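Local atomic coordinates of putative signal recognition particle protein (Chaetomium thermophilum, PDB entry 5CK4), a protein that binds guanine nucleotides as an Arf-like GTPase and probably serves as the beta subunit of the signal recognition particle receptor at the endoplasmic reticulum membrane. Residues K198-R203 with M285-E290; K163-L168 with S210-L215; Q128-P133 with L194-R199; S187-V192 with H238-I243. All coordinates share one frame; numbering follows the deposited sequence.

Interaction 1 (K198-R203 with M285-E290); sequences KRFHSR and MEFDME
Phe200 and Phe287 meet with a CH-pi contact. The CA of Phe287 stands 3.7 Å from the centroid of the Phe200 ring, only 3° off the ring normal. CB of Phe287 lies over the same ring and comes 3.7 Å from CD2 of Phe200. The CG of Phe200 is anti to its backbone N (chi1 172°), and this turn carries the ring out from the helix end to the loop backbone.

The aromatic pairs are oblique. The ring centroids of Phe200 and Phe287 are 5.8 Å apart. In the second pair, CE1 of His201 approaches CE1 of Phe287 to 3.4 Å, with the two ring planes at 68°. The three rings join the C-terminal end of helix 180-201 to the loop that leads into strand 291-295. This is surface packing at one end of the GTPase domain, away from the nucleotide. The Phe287 ring also touches Gln197, one turn back on the helix.

Backbone oxygen also comes near the Phe200 ring: the carbonyl O of Phe287 is 3.3 Å from CD1 of Phe200. The ring face opposite Phe287 CA is covered near its rim by NH2 of Arg203. That arginine is held by its own bonds: NE and NH2 both donate to Phe200 O, with NE at 2.8 Å. With an alanine at Phe200, the CA and CB of Phe287 would probably lose their aromatic cover, and a gap would open beside the Arg203 guanidinium. Through its NH1, Arg203 also binds the carbonyl of Ser206.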
# COMPACT_ATOMS: atom_id res chain seq x y z
N LYS A 198 -12.73 -6.60 2.52
CA LYS A 198 -13.35 -7.78 3.12
C LYS A 198 -13.22 -7.72 4.63
O LYS A 198 -14.12 -8.14 5.37
CB LYS A 198 -12.70 -9.06 2.61
CG LYS A 198 -13.01 -9.38 1.17
CD LYS A 198 -12.26 -10.64 0.74
CE LYS A 198 -12.64 -11.03 -0.66
NZ LYS A 198 -12.22 -12.42 -0.99
N ARG A 199 -12.08 -7.20 5.09
CA ARG A 199 -11.86 -6.98 6.52
C ARG A 199 -12.93 -6.06 7.11
O ARG A 199 -13.50 -6.36 8.16
CB ARG A 199 -10.47 -6.38 6.75
CG ARG A 199 -10.16 -6.04 8.20
CD ARG A 199 -8.77 -5.41 8.32
NE ARG A 199 -8.48 -4.96 9.68
CZ ARG A 199 -8.54 -3.69 10.07
NH1 ARG A 199 -8.89 -2.76 9.19
NH2 ARG A 199 -8.25 -3.35 11.31
N PHE A 200 -13.21 -4.95 6.44
CA PHE A 200 -14.24 -4.01 6.90
C PHE A 200 -15.59 -4.70 7.01
O PHE A 200 -16.38 -4.42 7.91
CB PHE A 200 -14.34 -2.81 5.94
CG PHE A 200 -15.51 -1.90 6.23
CD1 PHE A 200 -15.40 -0.89 7.18
CD2 PHE A 200 -16.72 -2.05 5.56
CE1 PHE A 200 -16.47 -0.04 7.44
CE2 PHE A 200 -17.79 -1.22 5.82
CZ PHE A 200 -17.66 -0.21 6.77
N HIS A 201 -15.85 -5.61 6.08
CA HIS A 201 -17.14 -6.27 6.01
C HIS A 201 -17.31 -7.46 6.96
O HIS A 201 -18.42 -7.96 7.14
CB HIS A 201 -17.43 -6.68 4.58
CG HIS A 201 -17.92 -5.55 3.73
ND1 HIS A 201 -17.34 -5.20 2.54
CD2 HIS A 201 -18.94 -4.68 3.92
CE1 HIS A 201 -17.98 -4.17 2.02
NE2 HIS A 201 -18.96 -3.84 2.84
N SER A 202 -16.23 -7.91 7.56
CA SER A 202 -16.27 -9.06 8.45
C SER A 202 -16.75 -8.63 9.83
O SER A 202 -16.03 -7.93 10.55
CB SER A 202 -14.89 -9.71 8.54
OG SER A 202 -14.90 -10.72 9.55
N ARG A 203 -17.96 -9.05 10.21
CA ARG A 203 -18.56 -8.61 11.46
C ARG A 203 -19.01 -9.76 12.35
O ARG A 203 -20.21 -9.97 12.55
CB ARG A 203 -19.75 -7.68 11.20
CG ARG A 203 -19.41 -6.43 10.39
CD ARG A 203 -18.45 -5.51 11.14
NE ARG A 203 -17.95 -4.45 10.27
CZ ARG A 203 -18.40 -3.20 10.25
NH1 ARG A 203 -19.37 -2.82 11.07
NH2 ARG A 203 -17.86 -2.31 9.41
N MET A 285 -13.91 5.18 0.70
CA MET A 285 -14.32 5.76 1.98
C MET A 285 -15.66 5.19 2.46
O MET A 285 -16.01 5.30 3.62
CB MET A 285 -14.35 7.29 1.93
CG MET A 285 -12.95 7.90 1.97
SD MET A 285 -12.09 7.58 3.54
CE MET A 285 -13.26 8.27 4.71
N GLU A 286 -16.40 4.56 1.55
CA GLU A 286 -17.63 3.88 1.94
C GLU A 286 -17.30 2.77 2.95
O GLU A 286 -18.14 2.38 3.75
CB GLU A 286 -18.31 3.31 0.70
CG GLU A 286 -19.62 2.60 0.95
CD GLU A 286 -20.57 2.74 -0.22
OE1 GLU A 286 -20.50 3.77 -0.92
OE2 GLU A 286 -21.38 1.81 -0.45
N PHE A 287 -16.06 2.29 2.92
CA PHE A 287 -15.58 1.28 3.86
C PHE A 287 -14.55 1.88 4.81
O PHE A 287 -13.68 1.17 5.32
CB PHE A 287 -14.98 0.10 3.10
CG PHE A 287 -15.76 -0.26 1.87
CD1 PHE A 287 -17.08 -0.64 1.97
CD2 PHE A 287 -15.18 -0.17 0.62
CE1 PHE A 287 -17.82 -0.96 0.84
CE2 PHE A 287 -15.91 -0.49 -0.52
CZ PHE A 287 -17.23 -0.88 -0.41
N ASP A 288 -14.66 3.19 5.04
CA ASP A 288 -13.73 3.93 5.89
C ASP A 288 -12.27 3.67 5.53
O ASP A 288 -11.39 3.66 6.39
CB ASP A 288 -14.00 3.65 7.37
CG ASP A 288 -15.38 4.13 7.81
OD1 ASP A 288 -15.83 5.18 7.30
OD2 ASP A 288 -16.01 3.45 8.64
N MET A 289 -12.01 3.47 4.24
CA MET A 289 -10.65 3.22 3.77
C MET A 289 -10.13 4.46 3.03
O MET A 289 -10.56 4.74 1.91
CB MET A 289 -10.63 2.01 2.82
CG MET A 289 -10.81 0.64 3.49
SD MET A 289 -10.91 -0.70 2.27
CE MET A 289 -9.51 -0.23 1.24
N GLU A 290 -9.22 5.20 3.65
CA GLU A 290 -8.63 6.35 2.98
C GLU A 290 -7.49 5.88 2.09
O GLU A 290 -6.57 5.23 2.55
CB GLU A 290 -8.14 7.37 4.00
CG GLU A 290 -7.71 8.68 3.38
CD GLU A 290 -7.21 9.68 4.40
OE1 GLU A 290 -7.21 9.35 5.61
OE2 GLU A 290 -6.82 10.79 4.00

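Interaction 2 (K163-L168 with S210-L215); sequences KAVIFL and SSIPVL
Two neighbouring parallel strands of the central GTPase sheet meet here, with Val165 paired to Val214 and Ile166 to Leu215. Three backbone hydrogen bonds join them. Val165 N donates to Pro213 O at 3.0 Å, Leu215 N to Val165 O at 2.9 Å, and Phe167 N to Leu215 O at 2.8 Å. Val165 thus uses both its N and its O on the same neighbour. CA-H...O contacts accompany these bonds, such as Val214 CA to Val165 O.

The strands are linked in the chain by helix 180-201, giving the beta-alpha-beta crossover of a P-loop GTPase. On its other side, strand 159-170 pairs with strand 21-25, which leads into the P-loop. The side chain of Phe167 lies about 11 Å from the bound GDP.

The side chains pack on both faces of the sheet. On the face of Val165 and Val214, CB of Val165 meets CG2 of Val214 at 4.1 Å. CG2 of Val165, anti to the carbonyl carbon, reaches CG2 of Ile212 at 4.0 Å. Helix 180-201 covers this face: Leu196 touches Val214. On the face of Ile166 and Leu215, the branches stand farther apart, and Trp308, Trp311 and Ile312 of helix 306-313 lie over them. Before the paired residues, CG2 of Ile212 rests on CA of Ala164 at 3.7 Å. The Pro213 ring turns its CD to Lys163 O at 3.2 Å.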
# COMPACT_ATOMS: atom_id res chain seq x y z
N LYS A 163 -1.18 -0.24 11.51
CA LYS A 163 -2.00 0.97 11.43
C LYS A 163 -2.06 1.62 10.04
O LYS A 163 -2.90 2.49 9.80
CB LYS A 163 -1.55 2.01 12.46
CG LYS A 163 -1.72 1.54 13.90
CD LYS A 163 -1.90 2.71 14.86
CE LYS A 163 -3.25 3.39 14.67
NZ LYS A 163 -3.62 4.25 15.85
N ALA A 164 -1.19 1.19 9.13
CA ALA A 164 -1.23 1.73 7.77
C ALA A 164 -0.47 0.86 6.79
O ALA A 164 0.31 -0.00 7.18
CB ALA A 164 -0.68 3.16 7.74
N VAL A 165 -0.70 1.13 5.51
CA VAL A 165 -0.03 0.42 4.43
C VAL A 165 0.56 1.44 3.48
O VAL A 165 -0.10 2.40 3.10
CB VAL A 165 -1.04 -0.44 3.64
CG1 VAL A 165 -0.43 -0.95 2.31
CG2 VAL A 165 -1.51 -1.60 4.49
N ILE A 166 1.82 1.26 3.10
CA ILE A 166 2.34 1.99 1.95
C ILE A 166 2.47 1.01 0.79
O ILE A 166 3.14 -0.02 0.91
CB ILE A 166 3.71 2.62 2.25
CG1 ILE A 166 3.60 3.68 3.35
CG2 ILE A 166 4.30 3.22 0.97
CD1 ILE A 166 4.98 4.22 3.82
N PHE A 167 1.78 1.30 -0.32
CA PHE A 167 1.94 0.48 -1.52
C PHE A 167 2.86 1.22 -2.49
O PHE A 167 2.47 2.23 -3.09
CB PHE A 167 0.58 0.22 -2.18
CG PHE A 167 0.66 -0.71 -3.37
CD1 PHE A 167 0.95 -0.22 -4.65
CD2 PHE A 167 0.48 -2.08 -3.21
CE1 PHE A 167 1.03 -1.09 -5.73
CE2 PHE A 167 0.55 -2.95 -4.29
CZ PHE A 167 0.82 -2.45 -5.55
N LEU A 168 4.09 0.72 -2.64
CA LEU A 168 5.11 1.40 -3.44
C LEU A 168 5.15 0.82 -4.85
O LEU A 168 5.11 -0.39 -5.03
CB LEU A 168 6.48 1.24 -2.80
CG LEU A 168 7.67 2.13 -3.20
CD1 LEU A 168 7.47 3.56 -2.71
CD2 LEU A 168 8.94 1.56 -2.60
N SER A 210 -10.57 -1.21 13.26
CA SER A 210 -9.79 0.01 13.25
C SER A 210 -9.40 0.33 11.80
O SER A 210 -9.29 -0.57 10.97
CB SER A 210 -8.53 -0.18 14.09
OG SER A 210 -7.70 -1.18 13.53
N SER A 211 -9.21 1.61 11.50
CA SER A 211 -8.89 2.00 10.13
C SER A 211 -7.45 1.69 9.78
O SER A 211 -6.56 1.79 10.62
CB SER A 211 -9.16 3.50 9.93
OG SER A 211 -10.55 3.75 9.87
N ILE A 212 -7.24 1.27 8.54
CA ILE A 212 -5.90 1.10 8.01
C ILE A 212 -5.83 1.85 6.68
O ILE A 212 -6.20 1.31 5.64
CB ILE A 212 -5.55 -0.39 7.82
CG1 ILE A 212 -5.67 -1.14 9.15
CG2 ILE A 212 -4.13 -0.56 7.28
CD1 ILE A 212 -5.47 -2.64 9.02
N PRO A 213 -5.40 3.12 6.72
CA PRO A 213 -5.26 3.88 5.47
C PRO A 213 -4.17 3.35 4.54
O PRO A 213 -3.27 2.65 5.00
CB PRO A 213 -4.87 5.28 5.96
CG PRO A 213 -4.31 5.08 7.33
CD PRO A 213 -5.08 3.93 7.91
N VAL A 214 -4.24 3.68 3.26
CA VAL A 214 -3.30 3.15 2.28
C VAL A 214 -2.72 4.31 1.48
O VAL A 214 -3.46 5.06 0.83
CB VAL A 214 -3.98 2.16 1.29
CG1 VAL A 214 -3.00 1.67 0.24
CG2 VAL A 214 -4.55 0.97 2.05
N LEU A 215 -1.40 4.45 1.54
CA LEU A 215 -0.71 5.45 0.76
C LEU A 215 -0.17 4.75 -0.47
O LEU A 215 0.63 3.82 -0.35
CB LEU A 215 0.45 6.06 1.56
CG LEU A 215 1.30 7.07 0.79
CD1 LEU A 215 0.48 8.29 0.39
CD2 LEU A 215 2.50 7.49 1.64

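Interaction 3 (Q128-P133 with L194-R199); sequences QHLLNP and LSLQKR
Arg199 reaches the chain just beyond helix 123-131 and donates to its backbone. NE bonds Asn132 O at 2.7 Å, with an N-H...O angle of 137°. The acceptor lies close to the guanidinium plane, but the donor is tilted 30° from the carbonyl plane. NH2 adds a weak bond to Pro133 O at 3.0 Å. The side chain runs straight from CG to NE, with CG anti to the backbone N (chi1 176°). Its aliphatic part passes over the last carbonyl groups of the helix: CD is 3.3 Å from Leu130 O. NH1 has a third backbone partner, Ser210 O, so the buried guanidinium joins two separate loops.

Packing continues along helix 180-201. CB of Leu130 meets CB of Ser195 at 3.8 Å and CD2 of Leu196 at 3.9 Å. The branch CD2 of Leu131 settles against Ser195, 3.8 Å from its CB, and also nears the chain of Lys198. The hydroxyl of Ser195 bonds back to Asp191 O within its own helix. Leu130 also touches Leu23 and Val165 of the sheet. Two helices in contact on one face of a central sheet are a feature of the P-loop GTPase fold.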
# COMPACT_ATOMS: atom_id res chain seq x y z
N GLN A 128 -2.76 -11.90 3.98
CA GLN A 128 -3.42 -12.51 5.13
C GLN A 128 -3.52 -11.54 6.30
O GLN A 128 -4.51 -11.53 7.01
CB GLN A 128 -2.73 -13.80 5.55
CG GLN A 128 -2.78 -14.89 4.50
CD GLN A 128 -4.13 -15.00 3.81
OE1 GLN A 128 -5.11 -15.48 4.40
NE2 GLN A 128 -4.20 -14.55 2.56
N HIS A 129 -2.48 -10.72 6.49
CA HIS A 129 -2.53 -9.67 7.51
C HIS A 129 -3.67 -8.69 7.26
O HIS A 129 -4.27 -8.16 8.20
CB HIS A 129 -1.21 -8.90 7.55
CG HIS A 129 -0.03 -9.73 7.96
ND1 HIS A 129 0.01 -10.45 9.13
CD2 HIS A 129 1.17 -9.94 7.36
CE1 HIS A 129 1.17 -11.08 9.23
NE2 HIS A 129 1.89 -10.78 8.17
N LEU A 130 -3.97 -8.42 5.99
CA LEU A 130 -4.95 -7.39 5.64
C LEU A 130 -6.39 -7.88 5.82
O LEU A 130 -7.31 -7.08 5.92
CB LEU A 130 -4.71 -6.87 4.23
CG LEU A 130 -3.27 -6.36 4.01
CD1 LEU A 130 -2.97 -5.95 2.56
CD2 LEU A 130 -2.96 -5.21 4.95
N LEU A 131 -6.58 -9.19 5.90
CA LEU A 131 -7.92 -9.77 6.07
C LEU A 131 -8.39 -9.75 7.52
O LEU A 131 -9.60 -9.79 7.80
CB LEU A 131 -7.92 -11.21 5.55
CG LEU A 131 -7.74 -11.38 4.04
CD1 LEU A 131 -7.54 -12.85 3.67
CD2 LEU A 131 -8.95 -10.81 3.31
N ASN A 132 -7.44 -9.66 8.43
CA ASN A 132 -7.68 -9.82 9.86
C ASN A 132 -8.33 -8.58 10.49
O ASN A 132 -7.79 -7.48 10.38
CB ASN A 132 -6.33 -10.10 10.54
CG ASN A 132 -6.47 -10.71 11.91
OD1 ASN A 132 -7.39 -10.38 12.67
ND2 ASN A 132 -5.55 -11.61 12.25
N PRO A 133 -9.47 -8.76 11.17
CA PRO A 133 -10.18 -7.66 11.85
C PRO A 133 -9.28 -6.81 12.76
O PRO A 133 -9.50 -5.61 12.87
CB PRO A 133 -11.24 -8.40 12.67
CG PRO A 133 -11.54 -9.62 11.86
CD PRO A 133 -10.23 -10.03 11.24
N LEU A 194 -8.93 -5.06 -1.92
CA LEU A 194 -10.08 -5.97 -1.73
C LEU A 194 -9.96 -6.69 -0.39
O LEU A 194 -10.95 -6.95 0.28
CB LEU A 194 -10.17 -7.00 -2.86
CG LEU A 194 -11.43 -7.86 -2.84
CD1 LEU A 194 -12.70 -6.98 -3.02
CD2 LEU A 194 -11.39 -8.98 -3.89
N SER A 195 -8.73 -7.00 0.01
CA SER A 195 -8.51 -7.65 1.31
C SER A 195 -8.97 -6.73 2.45
O SER A 195 -9.64 -7.17 3.37
CB SER A 195 -7.04 -8.05 1.48
OG SER A 195 -6.71 -9.10 0.58
N LEU A 196 -8.60 -5.45 2.37
CA LEU A 196 -8.99 -4.50 3.41
C LEU A 196 -10.49 -4.27 3.39
O LEU A 196 -11.11 -4.02 4.42
CB LEU A 196 -8.26 -3.17 3.21
CG LEU A 196 -6.76 -3.25 3.54
CD1 LEU A 196 -6.03 -1.98 3.11
CD2 LEU A 196 -6.55 -3.53 5.04
N GLN A 197 -11.07 -4.36 2.20
CA GLN A 197 -12.51 -4.21 2.04
C GLN A 197 -13.24 -5.38 2.70
O GLN A 197 -14.27 -5.19 3.36
CB GLN A 197 -12.90 -4.11 0.57
CG GLN A 197 -14.41 -3.98 0.32
CD GLN A 197 -14.72 -3.76 -1.16
OE1 GLN A 197 -14.05 -2.98 -1.84
NE2 GLN A 197 -15.72 -4.48 -1.67
N LYS A 198 -12.73 -6.60 2.52
CA LYS A 198 -13.35 -7.78 3.12
C LYS A 198 -13.22 -7.72 4.63
O LYS A 198 -14.12 -8.14 5.37
CB LYS A 198 -12.70 -9.06 2.61
CG LYS A 198 -13.01 -9.38 1.17
CD LYS A 198 -12.26 -10.64 0.74
CE LYS A 198 -12.64 -11.03 -0.66
NZ LYS A 198 -12.22 -12.42 -0.99
N ARG A 199 -12.08 -7.20 5.09
CA ARG A 199 -11.86 -6.98 6.52
C ARG A 199 -12.93 -6.06 7.11
O ARG A 199 -13.50 -6.36 8.16
CB ARG A 199 -10.47 -6.38 6.75
CG ARG A 199 -10.16 -6.04 8.20
CD ARG A 199 -8.77 -5.41 8.32
NE ARG A 199 -8.48 -4.96 9.68
CZ ARG A 199 -8.54 -3.69 10.07
NH1 ARG A 199 -8.89 -2.76 9.19
NH2 ARG A 199 -8.25 -3.35 11.31

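Interaction 4 (S187-V192 with H238-I243); sequences SYLYDV and HELGRI
Tyr190 of helix 180-201 packs against Leu240 and Ile243 of helix 229-249, two helices of the P-loop GTPase fold. Their short segments cross at -73°, with axes 9.9 Å apart at the closest point. CB of Tyr190 comes first. It meets CD2 of Leu240 at 3.7 Å, and the two side chains lie alongside, pointing opposite ways. At CG the contact begins to pass to Ile243, whose CG2 is 4.0 Å away. CD2 of Tyr190 nears that methyl too, and stays 3.8 Å from CD2 of Leu240. CE2 is 3.6 Å from Ile243 CG2, and CZ 4.0 Å from it. CG2 of Ile243 thus sits over one face of the ring, displaced toward the rim, in a CH-pi contact 21° off the normal. The ring edge at CE2 faces Leu240 O, which lies near the ring plane.

CG of Tyr190 is anti to the backbone N (chi1 -168°), which sends the ring out toward the second helix. The hydroxyl at its tip goes beyond this helix pair. It hydrogen-bonds with Gly269 O and Leu271 N in a loop, while Arg247 makes a cation-pi contact with the ring. A leucine in place of Tyr190 would probably strip Ile243 CG2 of its flat aromatic partner and leave Gly269 O and Leu271 N without the hydroxyl.

Leu240 sends one branch to each neighbour, CD2 to Tyr190 and CD1 to Leu189. Phe281 touches both Leu189 and Leu240. CD1 of Ile243 ends 4.2 Å from Ser187 N.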
# COMPACT_ATOMS: atom_id res chain seq x y z
N SER A 187 -3.01 -5.40 -10.45
CA SER A 187 -3.54 -6.67 -9.96
C SER A 187 -3.21 -6.88 -8.48
O SER A 187 -4.05 -7.31 -7.70
CB SER A 187 -3.02 -7.82 -10.82
OG SER A 187 -3.55 -9.04 -10.38
N TYR A 188 -1.97 -6.58 -8.11
CA TYR A 188 -1.54 -6.65 -6.71
C TYR A 188 -2.29 -5.65 -5.86
O TYR A 188 -2.82 -5.99 -4.79
CB TYR A 188 -0.04 -6.38 -6.61
CG TYR A 188 0.62 -6.77 -5.30
CD1 TYR A 188 -0.10 -7.38 -4.27
CD2 TYR A 188 1.97 -6.52 -5.10
CE1 TYR A 188 0.51 -7.72 -3.07
CE2 TYR A 188 2.58 -6.85 -3.91
CZ TYR A 188 1.85 -7.46 -2.90
OH TYR A 188 2.50 -7.80 -1.73
N LEU A 189 -2.36 -4.41 -6.33
CA LEU A 189 -3.09 -3.37 -5.60
C LEU A 189 -4.57 -3.76 -5.43
O LEU A 189 -5.17 -3.54 -4.36
CB LEU A 189 -2.96 -2.02 -6.33
CG LEU A 189 -3.72 -0.85 -5.71
CD1 LEU A 189 -3.25 -0.59 -4.28
CD2 LEU A 189 -3.50 0.37 -6.58
N TYR A 190 -5.16 -4.33 -6.48
CA TYR A 190 -6.53 -4.80 -6.39
C TYR A 190 -6.71 -5.74 -5.19
O TYR A 190 -7.62 -5.56 -4.39
CB TYR A 190 -6.96 -5.50 -7.69
CG TYR A 190 -8.47 -5.77 -7.82
CD1 TYR A 190 -9.07 -6.84 -7.17
CD2 TYR A 190 -9.28 -4.95 -8.60
CE1 TYR A 190 -10.44 -7.09 -7.29
CE2 TYR A 190 -10.64 -5.19 -8.73
CZ TYR A 190 -11.22 -6.26 -8.07
OH TYR A 190 -12.58 -6.50 -8.20
N ASP A 191 -5.82 -6.73 -5.07
CA ASP A 191 -5.91 -7.70 -3.99
C ASP A 191 -5.70 -7.07 -2.62
O ASP A 191 -6.33 -7.46 -1.64
CB ASP A 191 -4.89 -8.83 -4.17
CG ASP A 191 -5.23 -9.76 -5.31
OD1 ASP A 191 -6.42 -9.81 -5.70
OD2 ASP A 191 -4.31 -10.43 -5.83
N VAL A 192 -4.79 -6.10 -2.54
CA VAL A 192 -4.54 -5.39 -1.29
C VAL A 192 -5.80 -4.67 -0.81
O VAL A 192 -6.25 -4.86 0.32
CB VAL A 192 -3.35 -4.41 -1.42
CG1 VAL A 192 -3.36 -3.37 -0.32
CG2 VAL A 192 -2.01 -5.18 -1.41
N HIS A 238 -8.52 3.42 -13.64
CA HIS A 238 -9.09 2.79 -14.82
C HIS A 238 -8.74 1.30 -14.88
O HIS A 238 -9.57 0.48 -15.29
CB HIS A 238 -8.69 3.54 -16.09
CG HIS A 238 -9.48 4.80 -16.31
ND1 HIS A 238 -9.02 6.04 -15.91
CD2 HIS A 238 -10.69 5.01 -16.87
CE1 HIS A 238 -9.92 6.96 -16.23
NE2 HIS A 238 -10.94 6.36 -16.81
N GLU A 239 -7.54 0.94 -14.45
CA GLU A 239 -7.19 -0.48 -14.51
C GLU A 239 -7.94 -1.30 -13.46
O GLU A 239 -8.38 -2.41 -13.74
CB GLU A 239 -5.68 -0.68 -14.42
CG GLU A 239 -5.25 -2.14 -14.53
CD GLU A 239 -5.38 -2.73 -15.94
OE1 GLU A 239 -5.76 -2.02 -16.88
OE2 GLU A 239 -5.09 -3.93 -16.08
N LEU A 240 -8.08 -0.76 -12.25
CA LEU A 240 -8.86 -1.42 -11.19
C LEU A 240 -10.32 -1.55 -11.60
O LEU A 240 -10.95 -2.57 -11.34
CB LEU A 240 -8.75 -0.64 -9.86
CG LEU A 240 -7.36 -0.60 -9.22
CD1 LEU A 240 -7.32 0.42 -8.09
CD2 LEU A 240 -6.93 -1.98 -8.71
N GLY A 241 -10.85 -0.51 -12.24
CA GLY A 241 -12.17 -0.58 -12.84
C GLY A 241 -12.29 -1.66 -13.91
O GLY A 241 -13.28 -2.40 -13.95
N ARG A 242 -11.29 -1.77 -14.79
CA ARG A 242 -11.32 -2.79 -15.83
C ARG A 242 -11.34 -4.19 -15.20
O ARG A 242 -12.09 -5.07 -15.64
CB ARG A 242 -10.10 -2.68 -16.76
CG ARG A 242 -10.16 -3.68 -17.90
CD ARG A 242 -8.88 -3.70 -18.72
NE ARG A 242 -7.76 -4.18 -17.92
CZ ARG A 242 -7.47 -5.46 -17.72
NH1 ARG A 242 -8.22 -6.41 -18.27
NH2 ARG A 242 -6.43 -5.80 -16.96
N ILE A 243 -10.52 -4.39 -14.18
CA ILE A 243 -10.44 -5.68 -13.49
C ILE A 243 -11.77 -6.08 -12.86
O ILE A 243 -12.26 -7.19 -13.07
CB ILE A 243 -9.34 -5.68 -12.39
CG1 ILE A 243 -7.96 -5.51 -13.04
CG2 ILE A 243 -9.37 -6.98 -11.57
CD1 ILE A 243 -6.86 -5.12 -12.06

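Helix 180-201 takes part in interactions 1, 3 and 4. Along the chain, 128-133 comes first, then 163-168, then the helix segments 187-192, 194-199 and 198-203, then 210-215, 238-243 and 285-290. Interactions 1 and 3 share Lys198 and Arg199, and their centres are about 9 Å apart. Interaction 2 pairs the strands before and after the helix. Its centre lies about 12 Å from those of interactions 1 and 3 and about 16 Å from that of interaction 4. Phe167 of interaction 2 touches Leu189 of interaction 4, and Val165 touches Leu130 of interaction 3. One helix is fixed to the sheet, to two flanking helices and to a loop, within a single nucleotide-binding domain.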